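Local coordinates for putative uncharacterized protein (Magnetospirillum magneticum, PDB 3TBN) that binds two [2Fe-2S] clusters, one in each of its two CDGSH-type iron-sulfur motifs, and has no more specific role established, at residues His31-Ala34 against Ala40-Phe43; Ala66-Cys71 against Pro77-Gly82; Ala73-Ala76 against Gly82-Lys85. All blocks are in the same frame, centred on the assembly; numbering follows the deposited sequence.

Overall arrangement
Contacts 1 and 2 are the equivalent joints of two CDGSH motifs in series along the chain. In each, a strand end meets a cis-proline loop; one cysteine in contact 1 and three in contact 2 bind the respective cluster. They touch through Trp-32, which reaches Cys-69 O and Pro-78, and through Pro-42 on Phe-68. Contact 3 shares Gly-82 and the second cluster with contact 2 but lies farther out, centred about 10 Å from the chain centre against about 5 and 6 Å for contacts 1 and 2. One backbone bond and one from Gln-41 to Cys-33 SG join contact 1, two backbone bonds contact 2; contact 3 rests mainly on van der Waals contacts of Thr-83.

Contact 1: residues His31-Ala34 against Ala40-Phe43; sequences HWCA and AQPF. With FES (Fe2/s2 (inorganic) cluster), chain B.
Cys-33 and Trp-32 meet the loop 40-43 around the carbonyl of Pro-42. Cys-33 N donates to Pro-42 O at 2.9 Å (167° at the hydrogen); the same oxygen lies 3.4 Å from Trp-32 CD1. Along the Cys-33 side chain, CB packs 3.6 Å from Pro-42 O, and SG, anti to the backbone N (chi1 176°), binds the iron FE2 of the cluster at 2.4 Å. That sulfur also accepts a hydrogen bond from Gln-41 NE2 at 3.5 Å, which would probably ease the negative charge of the thiolate. Gln-41 gets there by a bend at chi2, and its amide is steadied further by Ser-38 O at NE2 and Lys-72 at OE1. Beyond the proline, His-31 O sits at the edge of the Phe-43 ring and 3.3 Å from Phe-43 CA, a CA-H...O contact, while Pro-42 CG lies over the centre of that ring. The indole nitrogen of Trp-32 turns elsewhere, to Cys-69 O. A single beta bridge, Trp-32 with Phe-43, thus ties the strand end to the cis-proline loop beside the first [2Fe-2S] site of this CDGSH protein.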
ATOM      1  N   HIS A  31      -5.285   4.766   6.552  0.96  6.61           N
ATOM      2  CA  HIS A  31      -4.086   4.040   6.930  0.96  6.58           C
ATOM      3  C   HIS A  31      -3.818   2.977   5.886  0.95  6.21           C
ATOM      4  O   HIS A  31      -4.486   1.949   5.833  0.95  7.00           O
ATOM      5  CB  HIS A  31      -4.255   3.470   8.334  0.96  8.59           C
ATOM      6  CG  HIS A  31      -4.573   4.525   9.345  0.92  9.24           C
ATOM      7  ND1 HIS A  31      -3.596   5.248   9.992  0.88 10.69           N
ATOM      8  CD2 HIS A  31      -5.756   5.029   9.769  0.87 11.07           C
ATOM      9  CE1 HIS A  31      -4.162   6.129  10.797  0.87 11.86           C
ATOM     10  NE2 HIS A  31      -5.472   6.016  10.679  0.85 11.11           N
ATOM     11  N   TRP A  32      -2.872   3.278   5.007  0.98  6.71           N
ATOM     12  CA  TRP A  32      -2.542   2.420   3.880  1.00  6.81           C
ATOM     13  C   TRP A  32      -1.732   1.217   4.321  0.97  6.40           C
ATOM     14  O   TRP A  32      -0.757   1.355   5.064  0.94  7.06           O
ATOM     15  CB  TRP A  32      -1.732   3.232   2.879  1.00  7.40           C
ATOM     16  CG  TRP A  32      -1.231   2.469   1.695  0.98  6.48           C
ATOM     17  CD1 TRP A  32      -1.973   1.974   0.667  0.92  6.89           C
ATOM     18  CD2 TRP A  32       0.133   2.143   1.399  0.96  6.46           C
ATOM     19  NE1 TRP A  32      -1.160   1.358  -0.252  0.98  6.82           N
ATOM     20  CE2 TRP A  32       0.140   1.447   0.173  0.97  6.35           C
ATOM     21  CE3 TRP A  32       1.347   2.371   2.053  0.96  7.55           C
ATOM     22  CZ2 TRP A  32       1.317   0.985  -0.417  0.95  7.65           C
ATOM     23  CZ3 TRP A  32       2.515   1.904   1.467  0.97  7.79           C
ATOM     24  CH2 TRP A  32       2.491   1.221   0.245  0.97  8.13           C
ATOM     25  N   CYS A  33      -2.139   0.041   3.857  0.97  6.13           N
ATOM     26  CA  CYS A  33      -1.376  -1.179   4.072  0.98  6.01           C
ATOM     27  C   CYS A  33      -0.106  -1.171   3.227  0.91  5.88           C
ATOM     28  O   CYS A  33      -0.155  -1.198   2.000  0.94  6.40           O
ATOM     29  CB  CYS A  33      -2.223  -2.400   3.720  0.95  6.35           C
ATOM     30  SG  CYS A  33      -1.301  -3.962   3.841  0.93  5.94           S
ATOM     31  N   ALA A  34       1.038  -1.126   3.903  0.97  6.44           N
ATOM     32  CA  ALA A  34       2.334  -1.170   3.247  0.95  6.34           C
ATOM     33  C   ALA A  34       2.851  -2.595   3.066  0.88  6.11           C
ATOM     34  O   ALA A  34       3.792  -2.817   2.307  0.91  7.63           O
ATOM     35  CB  ALA A  34       3.348  -0.362   4.040  0.98  8.82           C
ATOM     36  N   ALA A  40      -8.366  -6.195   3.833  0.96  7.07           N
ATOM     37  CA  ALA A  40      -9.242  -5.077   3.491  0.98  7.28           C
ATOM     38  C   ALA A  40      -8.481  -4.054   2.645  0.97  6.53           C
ATOM     39  O   ALA A  40      -8.520  -2.856   2.920  0.93  7.31           O
ATOM     40  CB  ALA A  40      -9.794  -4.431   4.757  0.98  9.45           C
ATOM     41  N   GLN A  41      -7.785  -4.527   1.616  0.93  6.93           N
ATOM     42  CA  GLN A  41      -6.957  -3.646   0.802  0.97  7.06           C
ATOM     43  C   GLN A  41      -7.791  -2.496   0.253  0.93  6.30           C
ATOM     44  O   GLN A  41      -8.940  -2.686  -0.135  0.93  7.27           O
ATOM     45  CB  GLN A  41      -6.343  -4.417  -0.362  0.95  7.64           C
ATOM     46  CG  GLN A  41      -5.290  -5.426   0.043  1.00  8.16           C
ATOM     47  CD  GLN A  41      -4.058  -4.773   0.624  0.95  6.71           C
ATOM     48  OE1 GLN A  41      -3.710  -3.651   0.273  0.91  7.08           O
ATOM     49  NE2 GLN A  41      -3.384  -5.484   1.517  0.98  7.71           N
ATOM     50  N   PRO A  42      -7.201  -1.299   0.161  0.99  6.89           N
ATOM     51  CA  PRO A  42      -5.790  -0.981   0.396  0.98  6.90           C
ATOM     52  C   PRO A  42      -5.454  -0.566   1.828  0.95  6.07           C
ATOM     53  O   PRO A  42      -4.378  -0.015   2.041  0.90  6.94           O
ATOM     54  CB  PRO A  42      -5.566   0.203  -0.543  0.97  7.35           C
ATOM     55  CG  PRO A  42      -6.875   0.922  -0.507  1.00  8.11           C
ATOM     56  CD  PRO A  42      -7.921  -0.164  -0.450  1.00  7.33           C
ATOM     57  N   PHE A  43      -6.346  -0.815   2.780  0.96  6.78           N
ATOM     58  CA  PHE A  43      -6.183  -0.295   4.134  0.97  6.75           C
ATOM     59  C   PHE A  43      -5.675  -1.336   5.113  0.95  6.58           C
ATOM     60  O   PHE A  43      -5.983  -2.513   5.001  0.95  8.38           O
ATOM     61  CB  PHE A  43      -7.506   0.302   4.602  0.95  8.19           C
ATOM     62  CG  PHE A  43      -8.031   1.332   3.659  0.97  8.83           C
ATOM     63  CD1 PHE A  43      -9.198   1.124   2.939  0.91 11.72           C
ATOM     64  CD2 PHE A  43      -7.310   2.493   3.435  0.95 10.48           C
ATOM     65  CE1 PHE A  43      -9.654   2.083   2.041  0.89 13.08           C
ATOM     66  CE2 PHE A  43      -7.758   3.443   2.539  0.95 13.03           C
ATOM     67  CZ  PHE A  43      -8.928   3.238   1.843  1.00 13.57           C
TER
HETATM   68 FE1  FES B  80      -1.068  -3.074   8.452  0.88  6.48          FE
HETATM   69 FE2  FES B  80      -0.488  -4.173   6.052  0.87  5.65          FE
HETATM   70  S1  FES B  80      -2.056  -4.813   7.480  0.92  6.77           S
HETATM   71  S2  FES B  80       0.464  -2.378   6.969  0.93  6.56           S

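Contact 2: residues Ala66-Cys71 against Pro77-Gly82; sequences AYFCGC and PPLCDG. With FES (Fe2/s2 (inorganic) cluster), chain C.
The second CDGSH motif is built here, where the end of strand 64-68 runs into the loop 69-71 and the cis-proline loop 77-82 returns beside it, with the [2Fe-2S] cluster held between them. A single beta bridge, Phe-68 with Leu-79, sets the register. Two almost straight backbone bonds frame it: Cys-80 N to Tyr-67 O and Cys-69 N to Pro-78 O, each 2.9 Å long with an angle of 176° at the hydrogen. The bonds lie beside the two cysteines, of which Cys-69 binds one iron and Cys-80 the other. On the apolar side, CD1 of Phe-68 touches Pro-78 CB and, at 4.1 Å, Leu-79 CD2, which comes to the ring obliquely; Pro-78 O lies at the ring edge. The same leucine methyl reaches on to Ala-66 CB. Farther out, the Phe-68 ring meets Phe-43 edge-to-face, joining this motif to the first. At the cluster, Cys-69 SG and Cys-71 SG both bind the iron FE2; in Cys-71 a position between backbone N and carbonyl carbon (chi1 73°) turns SG to that iron. Cys-80 SG takes the iron FE1 at 2.3 Å, and His-84 completes that iron. Backbone and carboxylate atoms line the bridging sulfides: Gly-70 N stands 3.2 Å from S1, while Asp-81, whose oxygens are engaged by Thr-83 OG1 and Lys-75 N, brings OD1 to 3.5 Å from S2. Gly-82 N, 3.6 Å from Cys-80 SG, adds a weak hydrogen bond to that ligand sulfur.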
ATOM      1  N   ALA A  66      -8.395   8.728  -4.672  0.98 10.25           N
ATOM      2  CA  ALA A  66      -7.001   8.375  -4.449  0.99  9.54           C
ATOM      3  C   ALA A  66      -6.757   6.976  -4.994  0.95  8.18           C
ATOM      4  O   ALA A  66      -7.496   6.047  -4.689  0.90  9.83           O
ATOM      5  CB  ALA A  66      -6.674   8.426  -2.969  1.00 13.93           C
ATOM      6  N   TYR A  67      -5.725   6.836  -5.814  0.93  7.31           N
ATOM      7  CA  TYR A  67      -5.310   5.548  -6.340  0.97  7.85           C
ATOM      8  C   TYR A  67      -4.207   5.008  -5.444  0.97  7.31           C
ATOM      9  O   TYR A  67      -3.028   5.309  -5.625  0.91  8.15           O
ATOM     10  CB  TYR A  67      -4.849   5.688  -7.790  0.98  8.84           C
ATOM     11  CG  TYR A  67      -5.991   6.021  -8.717  1.00 10.67           C
ATOM     12  CD1 TYR A  67      -6.484   7.314  -8.806  1.00 13.77           C
ATOM     13  CD2 TYR A  67      -6.596   5.036  -9.480  0.90 13.75           C
ATOM     14  CE1 TYR A  67      -7.542   7.622  -9.649  0.86 16.37           C
ATOM     15  CE2 TYR A  67      -7.655   5.329 -10.325  1.00 17.29           C
ATOM     16  CZ  TYR A  67      -8.123   6.625 -10.403  0.93 16.85           C
ATOM     17  OH  TYR A  67      -9.173   6.920 -11.242  0.83 20.62           O
ATOM     18  N   PHE A  68      -4.608   4.240  -4.440  0.99  6.82           N
ATOM     19  CA  PHE A  68      -3.665   3.675  -3.492  0.98  6.60           C
ATOM     20  C   PHE A  68      -2.886   2.529  -4.131  0.95  6.53           C
ATOM     21  O   PHE A  68      -3.416   1.764  -4.932  0.94  7.80           O
ATOM     22  CB  PHE A  68      -4.402   3.182  -2.250  1.00  7.62           C
ATOM     23  CG  PHE A  68      -4.914   4.280  -1.371  0.99  7.29           C
ATOM     24  CD1 PHE A  68      -4.053   4.983  -0.544  0.98  9.25           C
ATOM     25  CD2 PHE A  68      -6.257   4.599  -1.354  0.98  8.21           C
ATOM     26  CE1 PHE A  68      -4.528   5.988   0.280  0.94 10.70           C
ATOM     27  CE2 PHE A  68      -6.733   5.599  -0.532  0.97  9.02           C
ATOM     28  CZ  PHE A  68      -5.868   6.294   0.283  0.96 10.02           C
ATOM     29  N   CYS A  69      -1.619   2.412  -3.772  0.96  6.23           N
ATOM     30  CA  CYS A  69      -0.766   1.373  -4.324  0.97  6.50           C
ATOM     31  C   CYS A  69      -1.179  -0.012  -3.816  0.96  6.23           C
ATOM     32  O   CYS A  69      -1.320  -0.230  -2.612  0.94  6.66           O
ATOM     33  CB  CYS A  69       0.689   1.680  -3.972  1.00  7.12           C
ATOM     34  SG  CYS A  69       1.882   0.387  -4.389  0.95  6.62           S
ATOM     35  N   GLY A  70      -1.391  -0.935  -4.749  0.97  6.25           N
ATOM     36  CA  GLY A  70      -1.711  -2.315  -4.433  0.98  6.68           C
ATOM     37  C   GLY A  70      -0.512  -3.252  -4.462  0.96  6.61           C
ATOM     38  O   GLY A  70      -0.536  -4.302  -3.819  0.93  7.16           O
ATOM     39  N   CYS A  71       0.527  -2.887  -5.209  0.95  6.53           N
ATOM     40  CA  CYS A  71       1.693  -3.754  -5.385  0.99  7.65           C
ATOM     41  C   CYS A  71       2.684  -3.624  -4.233  0.93  6.65           C
ATOM     42  O   CYS A  71       3.535  -4.495  -4.043  0.91  7.72           O
ATOM     43  CB  CYS A  71       2.397  -3.461  -6.719  0.99  8.63           C
ATOM     44  SG  CYS A  71       3.333  -1.906  -6.790  0.93  7.58           S
ATOM     45  N   PRO A  77       4.885   6.080  -1.797  0.94 10.11           N
ATOM     46  CA  PRO A  77       3.769   5.544  -1.014  0.95  9.65           C
ATOM     47  C   PRO A  77       3.024   6.668  -0.299  0.88  8.68           C
ATOM     48  O   PRO A  77       3.647   7.653   0.100  0.84 10.19           O
ATOM     49  CB  PRO A  77       4.458   4.606  -0.015  1.00 12.09           C
ATOM     50  CG  PRO A  77       5.867   5.102   0.071  0.98 12.88           C
ATOM     51  CD  PRO A  77       6.192   5.627  -1.291  1.00 12.03           C
ATOM     52  N   PRO A  78       1.707   6.514  -0.099  0.96  8.44           N
ATOM     53  CA  PRO A  78       0.893   5.317  -0.327  1.00  7.69           C
ATOM     54  C   PRO A  78       0.215   5.241  -1.693  0.97  7.05           C
ATOM     55  O   PRO A  78      -0.611   4.357  -1.897  0.92  7.56           O
ATOM     56  CB  PRO A  78      -0.181   5.460   0.744  1.00  9.35           C
ATOM     57  CG  PRO A  78      -0.419   6.939   0.792  1.00 10.86           C
ATOM     58  CD  PRO A  78       0.940   7.562   0.601  0.96 10.46           C
ATOM     59  N   LEU A  79       0.528   6.166  -2.595  0.95  7.72           N
ATOM     60  CA  LEU A  79      -0.179   6.254  -3.867  0.95  7.52           C
ATOM     61  C   LEU A  79       0.569   5.524  -4.976  0.98  7.66           C
ATOM     62  O   LEU A  79       1.794   5.421  -4.955  0.93  8.78           O
ATOM     63  CB  LEU A  79      -0.394   7.721  -4.249  0.99  9.52           C
ATOM     64  CG  LEU A  79      -1.172   8.543  -3.222  1.00 10.63           C
ATOM     65  CD1 LEU A  79      -1.338   9.968  -3.718  1.00 15.39           C
ATOM     66  CD2 LEU A  79      -2.527   7.918  -2.920  1.00 14.05           C
ATOM     67  N   CYS A  80      -0.186   5.025  -5.948  0.97  7.29           N
ATOM     68  CA  CYS A  80       0.369   4.393  -7.135  0.98  8.06           C
ATOM     69  C   CYS A  80       1.201   5.391  -7.928  0.90  7.46           C
ATOM     70  O   CYS A  80       0.748   6.502  -8.204  0.88  8.52           O
ATOM     71  CB  CYS A  80      -0.779   3.870  -8.001  0.99  9.17           C
ATOM     72  SG  CYS A  80      -0.282   3.103  -9.555  0.94  8.67           S
ATOM     73  N   ASP A  81       2.418   4.994  -8.290  0.97  8.14           N
ATOM     74  CA  ASP A  81       3.264   5.815  -9.150  0.96  8.18           C
ATOM     75  C   ASP A  81       3.657   5.080 -10.428  0.92  8.03           C
ATOM     76  O   ASP A  81       4.529   5.531 -11.171  0.92  9.05           O
ATOM     77  CB  ASP A  81       4.510   6.303  -8.402  0.98  9.12           C
ATOM     78  CG  ASP A  81       5.515   5.203  -8.140  0.90  9.42           C
ATOM     79  OD1 ASP A  81       5.205   4.024  -8.399  0.85  9.21           O
ATOM     80  OD2 ASP A  81       6.619   5.518  -7.652  0.83 10.70           O
ATOM     81  N   GLY A  82       2.999   3.954 -10.687  0.97  8.76           N
ATOM     82  CA  GLY A  82       3.243   3.176 -11.889  0.97 10.00           C
ATOM     83  C   GLY A  82       4.283   2.077 -11.749  0.98  9.60           C
ATOM     84  O   GLY A  82       4.514   1.328 -12.695  0.94  9.88           O
TER
HETATM   85 FE1  FES C  81       0.849   1.161  -8.933  0.92  7.56          FE
HETATM   86 FE2  FES C  81       1.898  -0.016  -6.716  0.87  6.54          FE
HETATM   87  S1  FES C  81      -0.100  -0.383  -7.628  0.94  7.34           S
HETATM   88  S2  FES C  81       2.815   1.567  -7.973  0.92  7.56           S

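Contact 3: residues Ala73-Ala76 against Gly82-Lys85; sequences ASKA and GTHK. With FES (Fe2/s2 (inorganic) cluster), chain C.
Thr-83 packs against Ala-73 and Lys-75 and carries nearly all of this contact. Its inner part is close: CG2, anti to the backbone N, comes to 3.4 Å from Ala-73 O and 3.9 Å from Ala-73 CB, and so touches both the carbonyl oxygen and the methyl of that alanine. On the other branch, OG1 has Lys-75 CD at 3.3 Å, the one close point of the lysine, whose chain crosses the threonine at about a right angle. The polar need of this hydroxyl is met outside the pair, by Asp-81 OD1. Beyond CD, on the exposed side, the lysine moves off, with CE already 3.9 Å from Thr-83 OG1; bent at chi2 and chi4, it turns its methylene groups, not its ammonium, to Thr-83. Within 73-76 the chain is braced by an ST turn, Ser-74 OG accepting from Ala-76 N at 2.9 Å, and the same hydroxyl is also hydrogen-bonded to Leu-79 O. Ser-74 CB meanwhile lies 3.8 Å from the cluster sulfide S2, and Thr-83 N stands 3.4 Å from the same sulfide. On the opposing segment, Lys-85 N bonds back to Gly-82 O and closes a turn that carries His-84, whose ND1 binds the iron FE1 at 2.1 Å. The ring keeps S2 at its edge, in plane, with Gly-82 O off toward the rim of one face. Both segments follow strand 64-68 and flank the second cluster beside residues 69-71, with Leu-87, at the chain end, against Ala-73.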
ATOM      1  N   ALA A  73       5.072  -1.540  -3.943  0.98  7.60           N
ATOM      2  CA  ALA A  73       6.405  -1.151  -4.393  0.99  8.80           C
ATOM      3  C   ALA A  73       6.500   0.300  -4.885  0.92  8.16           C
ATOM      4  O   ALA A  73       7.553   0.718  -5.353  0.92  9.48           O
ATOM      5  CB  ALA A  73       6.886  -2.106  -5.478  0.99 11.07           C
ATOM      6  N   SER A  74       5.427   1.077  -4.779  0.96  8.46           N
ATOM      7  CA  SER A  74       5.489   2.475  -5.184  0.96  8.68           C
ATOM      8  C   SER A  74       6.668   3.182  -4.527  0.96  8.88           C
ATOM      9  O   SER A  74       6.961   2.962  -3.352  0.90  9.42           O
ATOM     10  CB  SER A  74       4.210   3.201  -4.803  0.98  8.85           C
ATOM     11  OG  SER A  74       4.341   4.577  -5.105  0.92  9.06           O
ATOM     12  N   LYS A  75       7.327   4.052  -5.284  0.95  9.78           N
ATOM     13  CA  LYS A  75       8.383   4.888  -4.732  1.00 11.77           C
ATOM     14  C   LYS A  75       7.819   6.150  -4.078  0.90 12.20           C
ATOM     15  O   LYS A  75       8.565   6.941  -3.504  0.86 15.01           O
ATOM     16  CB  LYS A  75       9.399   5.261  -5.815  1.00 17.90           C
ATOM     17  CG  LYS A  75      10.408   4.164  -6.134  0.83 27.05           C
ATOM     18  CD  LYS A  75       9.817   3.077  -7.013  0.81 33.41           C
ATOM     19  CE  LYS A  75      10.902   2.323  -7.777  0.70 38.65           C
ATOM     20  NZ  LYS A  75      11.673   1.377  -6.925  0.76 45.43           N
ATOM     21  N   ALA A  76       6.504   6.334  -4.176  0.97 11.11           N
ATOM     22  CA  ALA A  76       5.822   7.474  -3.572  1.00 12.11           C
ATOM     23  C   ALA A  76       4.630   6.979  -2.756  0.93 10.09           C
ATOM     24  O   ALA A  76       3.492   7.387  -2.983  0.90 10.41           O
ATOM     25  CB  ALA A  76       5.363   8.441  -4.649  0.99 17.03           C
ATOM     26  N   GLY A  82       2.999   3.954 -10.687  0.97  8.76           N
ATOM     27  CA  GLY A  82       3.243   3.176 -11.889  0.97 10.00           C
ATOM     28  C   GLY A  82       4.283   2.077 -11.749  0.98  9.60           C
ATOM     29  O   GLY A  82       4.514   1.328 -12.695  0.94  9.88           O
ATOM     30  N   THR A  83       4.907   1.965 -10.582  0.93  9.30           N
ATOM     31  CA  THR A  83       5.933   0.949 -10.364  0.92  9.75           C
ATOM     32  C   THR A  83       5.387  -0.457 -10.616  0.87  9.32           C
ATOM     33  O   THR A  83       6.120  -1.340 -11.052  0.90 11.10           O
ATOM     34  CB  THR A  83       6.524   1.051  -8.950  0.96 11.55           C
ATOM     35  OG1 THR A  83       7.183   2.316  -8.804  0.93 11.25           O
ATOM     36  CG2 THR A  83       7.526  -0.068  -8.698  1.00 14.83           C
ATOM     37  N   HIS A  84       4.095  -0.656 -10.372  0.95  9.79           N
ATOM     38  CA  HIS A  84       3.472  -1.962 -10.597  0.97 10.15           C
ATOM     39  C   HIS A  84       3.653  -2.455 -12.029  0.95 11.46           C
ATOM     40  O   HIS A  84       3.600  -3.657 -12.282  0.93 13.43           O
ATOM     41  CB  HIS A  84       1.981  -1.914 -10.248  1.00 10.50           C
ATOM     42  CG  HIS A  84       1.169  -1.053 -11.164  0.93  9.99           C
ATOM     43  ND1 HIS A  84       0.875   0.265 -10.884  0.94  9.24           N
ATOM     44  CD2 HIS A  84       0.594  -1.321 -12.360  0.94 12.10           C
ATOM     45  CE1 HIS A  84       0.150   0.769 -11.867  0.93 10.35           C
ATOM     46  NE2 HIS A  84      -0.034  -0.172 -12.776  0.89 11.52           N
ATOM     47  N   LYS A  85       3.873  -1.533 -12.963  1.00 12.91           N
ATOM     48  CA  LYS A  85       4.004  -1.885 -14.374  0.95 15.64           C
ATOM     49  C   LYS A  85       5.286  -2.651 -14.682  0.77 15.52           C
ATOM     50  O   LYS A  85       5.330  -3.425 -15.636  0.75 18.25           O
ATOM     51  CB  LYS A  85       3.957  -0.625 -15.242  1.00 16.61           C
ATOM     52  CG  LYS A  85       2.673   0.174 -15.098  1.00 17.63           C
ATOM     53  CD  LYS A  85       2.704   1.422 -15.957  1.00 19.55           C
ATOM     54  CE  LYS A  85       2.640   1.069 -17.434  0.92 21.12           C
ATOM     55  NZ  LYS A  85       2.958   2.223 -18.314  1.00 21.45           N
TER
HETATM   56 FE1  FES C  81       0.849   1.161  -8.933  0.92  7.56          FE
HETATM   57 FE2  FES C  81       1.898  -0.016  -6.716  0.87  6.54          FE
HETATM   58  S1  FES C  81      -0.100  -0.383  -7.628  0.94  7.34           S
HETATM   59  S2  FES C  81       2.815   1.567  -7.973  0.92  7.56           S